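Long-range contacts in putative invasin (Yersinia pseudotuberculosis IP 31758, PDB 5N40), which probably serves as a surface adhesin of the bacterium, presenting a C-type lectin-like adhesion domain on a rod of immunoglobulin-like domains: residues N140-F145 and T175-A180; T126-Y131 and N181-V186; A104-T109 and A202-G207; I21-S26 and T76-A81. The protein carries 1 engineered substitution. All coordinates share one frame; numbering follows the deposited sequence. Where two conformers were deposited one is given.

Contact 1: N140-F145 and T175-A180; sequences NVKMTF and TGMTDA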
loop_
_atom_site.group_PDB
_atom_site.type_symbol
_atom_site.label_atom_id
_atom_site.label_comp_id
_atom_site.label_asym_id
_atom_site.label_seq_id
_atom_site.Cartn_x
_atom_site.Cartn_y
_atom_site.Cartn_z
ATOM N N ASN A 140 0.199 16.677 10.569
ATOM C CA ASN A 140 1.113 16.009 11.495
ATOM C C ASN A 140 0.469 14.816 12.194
ATOM O O ASN A 140 0.869 14.437 13.300
ATOM C CB ASN A 140 1.674 17.005 12.517
ATOM C CG ASN A 140 2.501 18.098 11.859
ATOM O OD1 ASN A 140 3.371 17.823 11.026
ATOM N ND2 ASN A 140 2.218 19.345 12.203
ATOM N N VAL A 141 -0.493 14.181 11.535
ATOM C CA VAL A 141 -1.137 12.977 12.047
ATOM C C VAL A 141 -0.306 11.763 11.642
ATOM O O VAL A 141 -0.096 11.510 10.448
ATOM C CB VAL A 141 -2.574 12.855 11.523
ATOM C CG1 VAL A 141 -3.174 11.498 11.903
ATOM C CG2 VAL A 141 -3.451 14.001 12.057
ATOM N N LYS A 142 0.148 11.003 12.634
ATOM C CA LYS A 142 0.945 9.811 12.374
ATOM C C LYS A 142 0.093 8.718 11.732
ATOM O O LYS A 142 -1.025 8.445 12.172
ATOM C CB LYS A 142 1.559 9.303 13.677
ATOM C CG LYS A 142 2.629 10.224 14.254
ATOM C CD LYS A 142 3.233 9.607 15.518
ATOM C CE LYS A 142 4.359 10.455 16.085
ATOM N NZ LYS A 142 4.920 9.866 17.343
ATOM N N MET A 143 0.653 8.069 10.712
ATOM C CA MET A 143 -0.074 7.112 9.887
ATOM C C MET A 143 0.711 5.815 9.764
ATOM O O MET A 143 1.945 5.828 9.697
ATOM C CB MET A 143 -0.326 7.687 8.488
ATOM C CG MET A 143 -1.576 7.147 7.802
ATOM S SD MET A 143 -3.120 7.682 8.571
ATOM C CE MET A 143 -2.996 9.462 8.430
ATOM N N THR A 144 -0.013 4.693 9.726
ATOM C CA THR A 144 0.563 3.394 9.397
ATOM C C THR A 144 -0.323 2.719 8.357
ATOM O O THR A 144 -1.463 3.129 8.117
ATOM C CB THR A 144 0.703 2.475 10.616
ATOM O OG1 THR A 144 -0.595 2.150 11.110
ATOM C CG2 THR A 144 1.534 3.131 11.715
ATOM N N PHE A 145 0.210 1.669 7.738
ATOM C CA PHE A 145 -0.520 0.887 6.750
ATOM C C PHE A 145 -0.467 -0.592 7.105
ATOM O O PHE A 145 0.548 -1.098 7.589
ATOM C CB PHE A 145 0.043 1.085 5.334
ATOM C CG PHE A 145 -0.108 2.480 4.822
ATOM C CD1 PHE A 145 -1.297 2.892 4.240
ATOM C CD2 PHE A 145 0.925 3.389 4.935
ATOM C CE1 PHE A 145 -1.446 4.176 3.773
ATOM C CE2 PHE A 145 0.779 4.679 4.461
ATOM C CZ PHE A 145 -0.416 5.072 3.887
ATOM N N THR A 175 6.447 4.457 8.284
ATOM C CA THR A 175 5.975 5.468 9.214
ATOM C C THR A 175 5.963 6.800 8.481
ATOM O O THR A 175 6.765 7.026 7.575
ATOM C CB THR A 175 6.854 5.573 10.473
ATOM O OG1 THR A 175 8.197 5.924 10.107
ATOM C CG2 THR A 175 6.862 4.259 11.225
ATOM N N GLY A 176 5.046 7.672 8.867
ATOM C CA GLY A 176 4.942 8.971 8.223
ATOM C C GLY A 176 3.799 9.753 8.826
ATOM O O GLY A 176 3.040 9.247 9.657
ATOM N N MET A 177 3.690 11.007 8.389
ATOM C CA MET A 177 2.711 11.945 8.924
ATOM C C MET A 177 2.030 12.696 7.796
ATOM O O MET A 177 2.619 12.916 6.739
ATOM C CB MET A 177 3.352 13.004 9.823
ATOM C CG MET A 177 3.721 12.572 11.202
ATOM S SD MET A 177 4.490 13.983 12.002
ATOM C CE MET A 177 4.957 13.245 13.566
ATOM N N THR A 178 0.807 13.149 8.053
ATOM C CA THR A 178 0.160 14.051 7.110
ATOM C C THR A 178 0.872 15.399 7.100
ATOM O O THR A 178 1.505 15.801 8.084
ATOM C CB THR A 178 -1.309 14.250 7.456
ATOM O OG1 THR A 178 -1.423 14.715 8.802
ATOM C CG2 THR A 178 -2.080 12.958 7.304
ATOM N N ASP A 179 0.788 16.088 5.959
ATOM C CA ASP A 179 1.483 17.354 5.760
ATOM C C ASP A 179 0.583 18.526 6.154
ATOM O O ASP A 179 -0.463 18.355 6.783
ATOM C CB ASP A 179 1.986 17.464 4.315
ATOM C CG ASP A 179 0.865 17.568 3.275
ATOM O OD1 ASP A 179 -0.308 17.783 3.628
ATOM O OD2 ASP A 179 1.172 17.442 2.064
ATOM N N ALA A 180 1.013 19.748 5.809
ATOM C CA ALA A 180 0.278 20.939 6.221
ATOM C C ALA A 180 -1.150 20.939 5.695
ATOM O O ALA A 180 -2.018 21.594 6.281
ATOM C CB ALA A 180 1.011 22.201 5.756
HETATM O O HOH W 1 4.131 16.786 8.801
HETATM O O HOH W 2 3.742 6.618 11.508
#
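Lys142 and Met177 face each other as an antiparallel non-hydrogen-bonded pair with CA atoms 4.4 Å apart, where strand 142-151 meets the short edge strand 176-177. Thr178 N donates a hydrogen bond to Val141 O at 3.0 Å, and further along Met143 N donates to Gly176 O. At the other end Asn140 N reaches Thr178 O from above its carbonyl plane, 53° out of it, at 2.9 Å. Thr178 also grips the partner chain with its side chain. With OG1 set between its own backbone N and carbonyl carbon (chi1 56°), the hydroxyl accepts the N-H of Val141 over 2.9 Å in a nearly straight bond of 164°. The same OG1 is hydrogen-bonded to Ala138 O, so one buried hydroxyl ties the threonine to two points of the loop leading into the strand. In one of the two conformers of Met143, its bent chain brings CE to 3.8 Å from the methyl CG2 of Thr178. On the other face the extended chains of Lys142 and Met177 run side by side, Lys142 CE to Met177 CE 3.8 Å, while Met177 SD passes near Asn140 O. Water 1 joins Asn140 OD1 to Thr178 O, and water 2 links Met143 O to Gly176 N. Asn140 ND2 turns to Thr76 of the preceding domain. Met143 continues inward onto Val127 of the facing sheet. This is edge-strand pairing in a beta sandwich, in a bacterial immunoglobulin-like domain.

Contact 2: T126-Y131 and N181-V186; sequences TVIAKY and NGQLTV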
loop_
_atom_site.group_PDB
_atom_site.type_symbol
_atom_site.label_atom_id
_atom_site.label_comp_id
_atom_site.label_asym_id
_atom_site.label_seq_id
_atom_site.Cartn_x
_atom_site.Cartn_y
_atom_site.Cartn_z
ATOM N N THR A 126 -3.066 8.395 -1.622
ATOM C CA THR A 126 -3.133 9.584 -0.780
ATOM C C THR A 126 -4.131 9.381 0.354
ATOM O O THR A 126 -5.290 9.027 0.116
ATOM C CB THR A 126 -3.531 10.814 -1.602
ATOM O OG1 THR A 126 -2.558 11.046 -2.628
ATOM C CG2 THR A 126 -3.641 12.045 -0.718
ATOM N N VAL A 127 -3.672 9.618 1.579
ATOM C CA VAL A 127 -4.528 9.681 2.764
ATOM C C VAL A 127 -4.778 11.144 3.082
ATOM O O VAL A 127 -3.828 11.929 3.183
ATOM C CB VAL A 127 -3.876 8.974 3.971
ATOM C CG1 VAL A 127 -4.840 8.965 5.166
ATOM C CG2 VAL A 127 -3.427 7.567 3.616
ATOM N N ILE A 128 -6.047 11.511 3.257
ATOM C CA ILE A 128 -6.426 12.855 3.674
ATOM C C ILE A 128 -7.092 12.731 5.036
ATOM O O ILE A 128 -8.065 11.982 5.185
ATOM C CB ILE A 128 -7.380 13.534 2.680
ATOM C CG1 ILE A 128 -6.796 13.511 1.267
ATOM C CG2 ILE A 128 -7.688 14.967 3.146
ATOM C CD1 ILE A 128 -7.756 13.991 0.206
ATOM N N ALA A 129 -6.565 13.454 6.020
ATOM C CA ALA A 129 -7.093 13.443 7.381
ATOM C C ALA A 129 -7.742 14.788 7.675
ATOM O O ALA A 129 -7.150 15.846 7.417
ATOM C CB ALA A 129 -5.990 13.152 8.401
ATOM N N LYS A 130 -8.959 14.741 8.199
ATOM C CA LYS A 130 -9.658 15.918 8.680
ATOM C C LYS A 130 -10.140 15.649 10.094
ATOM O O LYS A 130 -10.488 14.515 10.442
ATOM C CB LYS A 130 -10.838 16.274 7.778
ATOM C CG LYS A 130 -10.409 16.597 6.348
ATOM C CD LYS A 130 -11.581 16.723 5.414
ATOM C CE LYS A 130 -11.118 17.058 4.002
ATOM N NZ LYS A 130 -12.275 17.103 3.076
ATOM N N TYR A 131 -10.176 16.699 10.905
ATOM C CA TYR A 131 -10.680 16.537 12.261
ATOM C C TYR A 131 -12.112 16.031 12.204
ATOM O O TYR A 131 -12.924 16.490 11.393
ATOM C CB TYR A 131 -10.595 17.849 13.035
ATOM C CG TYR A 131 -9.178 18.319 13.236
ATOM C CD1 TYR A 131 -8.249 17.520 13.892
ATOM C CD2 TYR A 131 -8.758 19.543 12.758
ATOM C CE1 TYR A 131 -6.942 17.929 14.062
ATOM C CE2 TYR A 131 -7.455 19.968 12.935
ATOM C CZ TYR A 131 -6.553 19.157 13.593
ATOM O OH TYR A 131 -5.260 19.572 13.763
ATOM N N ASN A 181 -1.415 20.232 4.591
ATOM C CA ASN A 181 -2.759 20.126 4.039
ATOM C C ASN A 181 -3.478 18.860 4.488
ATOM O O ASN A 181 -4.523 18.512 3.926
ATOM C CB ASN A 181 -2.711 20.202 2.510
ATOM C CG ASN A 181 -2.092 21.493 2.020
ATOM O OD1 ASN A 181 -2.625 22.577 2.257
ATOM N ND2 ASN A 181 -0.968 21.385 1.333
ATOM N N GLY A 182 -2.969 18.191 5.519
ATOM C CA GLY A 182 -3.607 16.988 6.004
ATOM C C GLY A 182 -3.473 15.789 5.093
ATOM O O GLY A 182 -4.229 14.823 5.244
ATOM N N GLN A 183 -2.523 15.810 4.160
ATOM C CA GLN A 183 -2.376 14.750 3.174
ATOM C C GLN A 183 -1.063 13.997 3.355
ATOM O O GLN A 183 -0.038 14.574 3.730
ATOM C CB GLN A 183 -2.452 15.316 1.751
ATOM C CG GLN A 183 -3.729 16.067 1.456
ATOM C CD GLN A 183 -3.864 16.402 -0.019
ATOM O OE1 GLN A 183 -3.059 15.960 -0.839
ATOM N NE2 GLN A 183 -4.878 17.189 -0.361
ATOM N N LEU A 184 -1.115 12.696 3.097
ATOM C CA LEU A 184 0.067 11.840 3.027
ATOM C C LEU A 184 -0.036 11.038 1.741
ATOM O O LEU A 184 -0.984 10.265 1.576
ATOM C CB LEU A 184 0.148 10.909 4.240
ATOM C CG LEU A 184 1.159 9.761 4.165
ATOM C CD1 LEU A 184 2.568 10.300 4.041
ATOM C CD2 LEU A 184 1.032 8.848 5.379
ATOM N N THR A 185 0.928 11.212 0.838
ATOM C CA THR A 185 0.944 10.481 -0.427
ATOM C C THR A 185 2.160 9.566 -0.470
ATOM O O THR A 185 3.285 9.999 -0.190
ATOM C CB THR A 185 0.944 11.429 -1.628
ATOM O OG1 THR A 185 -0.279 12.181 -1.651
ATOM C CG2 THR A 185 1.052 10.652 -2.940
ATOM N N VAL A 186 1.926 8.301 -0.832
ATOM C CA VAL A 186 2.973 7.292 -0.870
ATOM C C VAL A 186 2.885 6.530 -2.186
ATOM O O VAL A 186 1.853 6.518 -2.864
ATOM C CB VAL A 186 2.883 6.315 0.323
ATOM C CG1 VAL A 186 2.989 7.077 1.639
ATOM C CG2 VAL A 186 1.591 5.508 0.276
#
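Strands 126-131 and 183-186 pair as antiparallel neighbours in one sheet of the immunoglobulin-like beta sandwich, their axes approaching to 4.5 Å at 169° between their directions. Backbone bonds carry the pairing. Val127 and Leu184 form a hydrogen-bonded pair, each N donating to the other's O, and Ala129 N donates to Gly182 O at 2.8 Å, in the carbonyl plane. CA-H...O contacts fill the positions between, such as Gln183 CA to Val127 O at 3.2 Å. Gly182 has positive phi (72°), a backbone shape that favours glycine; Asp179 OD1 accepts from the N atoms of both Asn181 and Gln183, shaping the turn that leads in. Apolar packing divides between the faces. Val127 and Leu184 point to the interior, where both touch Met143 of the facing sheet. On the outer face Ile128 and Gln183 lie side by side, Ile128 CG1 being 4.0 Å from Gln183 CG, and the extended glutamine brings OE1 near the methyl of Thr126. The polar side-chain bond is on this outer face too: with both hydroxyls anti to their own carbonyl carbons, Thr126 OG1 and Thr185 OG1 hydrogen-bond to each other at 2.7 Å.

Contact 3: A104-T109 and A202-G207; sequences APVDLT and AAAESG. Engineered in segment 202-207: Ala203 (natural residue Lys).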
loop_
_atom_site.group_PDB
_atom_site.type_symbol
_atom_site.label_atom_id
_atom_site.label_comp_id
_atom_site.label_asym_id
_atom_site.label_seq_id
_atom_site.Cartn_x
_atom_site.Cartn_y
_atom_site.Cartn_z
ATOM N N ALA A 104 -5.637 13.321 17.807
ATOM C CA ALA A 104 -6.854 14.009 17.422
ATOM C C ALA A 104 -7.772 13.042 16.685
ATOM O O ALA A 104 -7.333 12.391 15.723
ATOM C CB ALA A 104 -6.533 15.204 16.528
ATOM N N PRO A 105 -9.025 12.900 17.103
ATOM C CA PRO A 105 -9.966 12.119 16.296
ATOM C C PRO A 105 -10.058 12.702 14.895
ATOM O O PRO A 105 -10.225 13.914 14.720
ATOM C CB PRO A 105 -11.285 12.248 17.059
ATOM C CG PRO A 105 -10.862 12.468 18.491
ATOM C CD PRO A 105 -9.611 13.301 18.404
ATOM N N VAL A 106 -9.945 11.829 13.891
ATOM C CA VAL A 106 -9.984 12.254 12.496
ATOM C C VAL A 106 -10.849 11.308 11.671
ATOM O O VAL A 106 -11.107 10.162 12.047
ATOM C CB VAL A 106 -8.579 12.333 11.867
ATOM C CG1 VAL A 106 -7.786 13.475 12.470
ATOM C CG2 VAL A 106 -7.839 11.003 12.025
ATOM N N ASP A 107 -11.305 11.821 10.529
ATOM C CA ASP A 107 -11.870 11.013 9.457
ATOM C C ASP A 107 -10.838 10.933 8.342
ATOM O O ASP A 107 -10.256 11.956 7.956
ATOM C CB ASP A 107 -13.165 11.607 8.893
ATOM C CG ASP A 107 -14.261 11.752 9.929
ATOM O OD1 ASP A 107 -14.488 10.806 10.714
ATOM O OD2 ASP A 107 -14.904 12.822 9.927
ATOM N N LEU A 108 -10.613 9.733 7.837
ATOM C CA LEU A 108 -9.653 9.514 6.768
ATOM C C LEU A 108 -10.365 9.276 5.445
ATOM O O LEU A 108 -11.338 8.520 5.373
ATOM C CB LEU A 108 -8.755 8.317 7.068
ATOM C CG LEU A 108 -7.916 8.362 8.343
ATOM C CD1 LEU A 108 -6.966 7.171 8.384
ATOM C CD2 LEU A 108 -7.147 9.643 8.452
ATOM N N THR A 109 -9.859 9.920 4.401
ATOM C CA THR A 109 -10.202 9.596 3.025
ATOM C C THR A 109 -8.960 9.034 2.349
ATOM O O THR A 109 -7.856 9.544 2.556
ATOM C CB THR A 109 -10.695 10.833 2.272
ATOM O OG1 THR A 109 -11.794 11.422 2.979
ATOM C CG2 THR A 109 -11.148 10.462 0.871
ATOM N N ALA A 202 -5.264 2.212 6.039
ATOM C CA ALA A 202 -4.574 3.338 6.644
ATOM C C ALA A 202 -5.136 3.564 8.040
ATOM O O ALA A 202 -6.353 3.656 8.208
ATOM C CB ALA A 202 -4.752 4.591 5.787
ATOM N N ALA A 203 -4.254 3.632 9.036
ATOM C CA ALA A 203 -4.641 3.878 10.419
ATOM C C ALA A 203 -3.916 5.104 10.960
ATOM O O ALA A 203 -2.681 5.161 10.951
ATOM C CB ALA A 203 -4.332 2.669 11.301
ATOM N N ALA A 204 -4.684 6.071 11.457
ATOM C CA ALA A 204 -4.105 7.202 12.160
ATOM C C ALA A 204 -3.800 6.801 13.601
ATOM O O ALA A 204 -4.313 5.804 14.110
ATOM C CB ALA A 204 -5.058 8.399 12.126
ATOM N N GLU A 205 -2.938 7.585 14.256
ATOM C CA GLU A 205 -2.570 7.268 15.631
ATOM C C GLU A 205 -3.774 7.285 16.564
ATOM O O GLU A 205 -3.725 6.678 17.638
ATOM C CB GLU A 205 -1.483 8.236 16.128
ATOM C CG GLU A 205 -1.755 9.701 15.879
ATOM C CD GLU A 205 -0.621 10.598 16.346
ATOM O OE1 GLU A 205 0.048 10.244 17.349
ATOM O OE2 GLU A 205 -0.398 11.648 15.698
ATOM N N SER A 206 -4.869 7.930 16.169
ATOM C CA SER A 206 -6.083 7.935 16.976
ATOM C C SER A 206 -6.826 6.609 16.930
ATOM O O SER A 206 -7.738 6.404 17.738
ATOM C CB SER A 206 -7.023 9.024 16.486
ATOM O OG SER A 206 -7.336 8.779 15.126
ATOM N N GLY A 207 -6.484 5.729 15.996
ATOM C CA GLY A 207 -7.229 4.513 15.762
ATOM C C GLY A 207 -8.287 4.639 14.690
ATOM O O GLY A 207 -8.934 3.638 14.350
HETATM O O HOH W 3 -4.805 11.053 15.108
HETATM O O HOH W 4 -3.058 13.073 15.935
#
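Leu108, Val106 and the alanines opposite them make a buried face-to-face contact between the two sheets of the immunoglobulin-like domain, near the end where the preceding domain joins. Strand 106-109 belongs to one sheet and strand 202-204 to the other; their axes come no nearer than 8.5 Å, and side chains span the distance. Leu108 CD1 lies 3.6 Å from Ala202 O and also touches the methyl groups of Ala202 and Ala204, CB to CD1 4.3 Å for Ala202. The leucine branch thus rests against both small residues and the backbone running between them. Val106 meets the next step of the partner strand with one branch: with CG1 anti to the carbonyl carbon (chi1 -69°), CG2 falls between the backbone N and the carbonyl carbon and is 3.8 Å from Ala204 CB and equally near Ser206 OG. The engineered Ala203 turns away from this interface. Beyond Ala204 the chain bends in a type I beta turn closed by Gly207 N to Ala204 O, which brings Ser206 CB to 3.5 Å from Ala104 O. Ser206 OG bonds with Asp208 OD2, an oxygen that also takes the N-H of Val106. Water gives the turn a second connection to the linker: water 4 runs from Ala104 N to Glu205 OE2, whereas water 3 donates to Ala104 O and accepts only weakly from Ser206 N. Val127 and Met143 pack around the leucine. Apolar side chains meeting between two facing sheets are characteristic of the core of an immunoglobulin-like beta sandwich.

Contact 4: I21-S26 and T76-A81; sequences IEANGS and TLTGTA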
loop_
_atom_site.group_PDB
_atom_site.type_symbol
_atom_site.label_atom_id
_atom_site.label_comp_id
_atom_site.label_asym_id
_atom_site.label_seq_id
_atom_site.Cartn_x
_atom_site.Cartn_y
_atom_site.Cartn_z
ATOM N N ILE A 21 -5.385 16.708 26.633
ATOM C CA ILE A 21 -5.900 17.526 25.544
ATOM C C ILE A 21 -5.553 16.819 24.243
ATOM O O ILE A 21 -4.608 16.028 24.172
ATOM C CB ILE A 21 -5.330 18.966 25.531
ATOM C CG1 ILE A 21 -3.816 18.952 25.315
ATOM C CG2 ILE A 21 -5.716 19.699 26.822
ATOM C CD1 ILE A 21 -3.163 20.330 25.401
ATOM N N GLU A 22 -6.322 17.124 23.204
ATOM C CA GLU A 22 -6.107 16.520 21.898
ATOM C C GLU A 22 -5.175 17.377 21.049
ATOM O O GLU A 22 -5.166 18.607 21.151
ATOM C CB GLU A 22 -7.447 16.313 21.186
ATOM C CG GLU A 22 -8.307 15.268 21.877
ATOM C CD GLU A 22 -9.718 15.176 21.334
ATOM O OE1 GLU A 22 -10.127 16.057 20.549
ATOM O OE2 GLU A 22 -10.421 14.218 21.712
ATOM N N ALA A 23 -4.371 16.704 20.220
ATOM C CA ALA A 23 -3.389 17.367 19.356
ATOM C C ALA A 23 -4.066 17.932 18.104
ATOM O O ALA A 23 -3.787 17.531 16.973
ATOM C CB ALA A 23 -2.277 16.395 18.978
ATOM N N ASN A 24 -4.961 18.901 18.330
ATOM C CA ASN A 24 -5.788 19.473 17.272
ATOM C C ASN A 24 -5.552 20.967 17.064
ATOM O O ASN A 24 -6.305 21.604 16.317
ATOM C CB ASN A 24 -7.268 19.218 17.569
ATOM C CG ASN A 24 -7.733 19.879 18.862
ATOM O OD1 ASN A 24 -7.015 20.697 19.451
ATOM N ND2 ASN A 24 -8.938 19.532 19.301
ATOM N N GLY A 25 -4.528 21.540 17.689
ATOM C CA GLY A 25 -4.228 22.948 17.524
ATOM C C GLY A 25 -5.194 23.896 18.194
ATOM O O GLY A 25 -5.081 25.111 17.993
ATOM N N SER A 26 -6.142 23.385 18.988
ATOM C CA SER A 26 -7.164 24.247 19.575
ATOM C C SER A 26 -7.545 23.903 21.007
ATOM O O SER A 26 -7.993 24.809 21.717
ATOM C CB SER A 26 -8.434 24.231 18.717
ATOM O OG SER A 26 -8.974 22.925 18.632
ATOM N N THR A 76 -0.149 20.295 17.149
ATOM C CA THR A 76 -0.630 19.156 16.378
ATOM C C THR A 76 0.247 17.916 16.543
ATOM O O THR A 76 0.052 16.931 15.819
ATOM C CB THR A 76 -0.741 19.547 14.905
ATOM O OG1 THR A 76 0.445 20.238 14.505
ATOM C CG2 THR A 76 -1.941 20.458 14.702
ATOM N N LEU A 77 1.175 17.922 17.499
ATOM C CA LEU A 77 2.031 16.779 17.791
ATOM C C LEU A 77 1.582 16.113 19.085
ATOM O O LEU A 77 1.425 16.781 20.109
ATOM C CB LEU A 77 3.496 17.205 17.918
ATOM C CG LEU A 77 4.084 17.903 16.693
ATOM C CD1 LEU A 77 5.502 18.391 16.973
ATOM C CD2 LEU A 77 4.042 16.975 15.502
ATOM N N THR A 78 1.393 14.796 19.033
ATOM C CA THR A 78 1.068 14.020 20.218
ATOM C C THR A 78 2.314 13.792 21.065
ATOM O O THR A 78 3.445 13.793 20.566
ATOM C CB THR A 78 0.473 12.677 19.811
ATOM O OG1 THR A 78 1.386 12.015 18.928
ATOM C CG2 THR A 78 -0.845 12.881 19.093
ATOM N N GLY A 79 2.095 13.589 22.351
ATOM C CA GLY A 79 3.168 13.290 23.276
ATOM C C GLY A 79 2.778 13.707 24.677
ATOM O O GLY A 79 1.601 13.813 24.997
ATOM N N THR A 80 3.795 13.942 25.501
ATOM C CA THR A 80 3.606 14.461 26.850
ATOM C C THR A 80 4.220 15.852 26.928
ATOM O O THR A 80 5.424 16.016 26.704
ATOM C CB THR A 80 4.236 13.535 27.888
ATOM O OG1 THR A 80 3.697 12.213 27.736
ATOM C CG2 THR A 80 3.952 14.053 29.303
ATOM N N ALA A 81 3.391 16.849 27.234
ATOM C CA ALA A 81 3.882 18.207 27.444
ATOM C C ALA A 81 4.438 18.318 28.854
ATOM O O ALA A 81 3.694 18.170 29.829
ATOM C CB ALA A 81 2.770 19.233 27.237
HETATM O O HOH W 5 -2.450 15.805 15.421
#
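Ala23 CB sits against the bend of the chain at residues 76-78, 3.8 Å from Thr78 CG2 and about as close to the carbonyl carbon of Thr76. The alanine methyl points toward this bend, and CA atoms of Ala23 and Thr76 come within 4.4 Å. Ala23 O lies 3.6 Å from Thr76 CA. The same carbonyl is bridged to Thr76 O by water 5, which donates to both oxygens, at 2.7 Å to Ala23 O and 2.8 Å to Thr76 O. Thr76 turns CG2, anti to its carbonyl carbon, against the backbone of Asn24 and Gly25, 4.1 Å from Gly25 N. Two turns set the shape of the 21-26 segment. Ala23 is the centre of an inverse gamma turn, its bond from Asn24 N to Glu22 O being weak, and Asn24 makes an Asx turn, OD1 accepting from Ser26 N at 2.9 Å. That donor approaches from above the amide plane, 41° out of it, and Asp27 N bonds to the same oxygen. Gly25, with phi 72°, carries the chain through the turn. Both segments belong to the first domain, of the Invasin domain 3 family, at the end facing the next immunoglobulin-like domain; they lie on strands 13-22 and 79-87. Farther out, backbone bonds join Ala23 to Ile102, Gly25 to Gly75 and Gly79 to Val101. The threonine hydroxyls look across the domain boundary: Thr78 OG1 bonds with Glu205 OE1, and Thr76 OG1 too has its partner there, in Asn140. Tyr131 of the second domain packs on Asn24 and Thr76.

In the fold
From the N terminus, contact 4 closes first, joining residues 21-26 to 76-81 at the far end of the first domain. The chain then crosses into the second domain, where the other three contacts nest: contact 3 closes the widest loop, from 104-109 to 202-207, contact 2 lies inside it, and contact 1 inside contact 2. Contacts 1 and 2 each pair strands within one of the two sheets, and contact 3 spans between the sheets. Met143 and Leu184 tie contact 1 to contact 2, while Thr144 N to Ala203 O joins contact 1 to contact 3. Contact 4 stands in series with the rest but meets all three across the domain boundary.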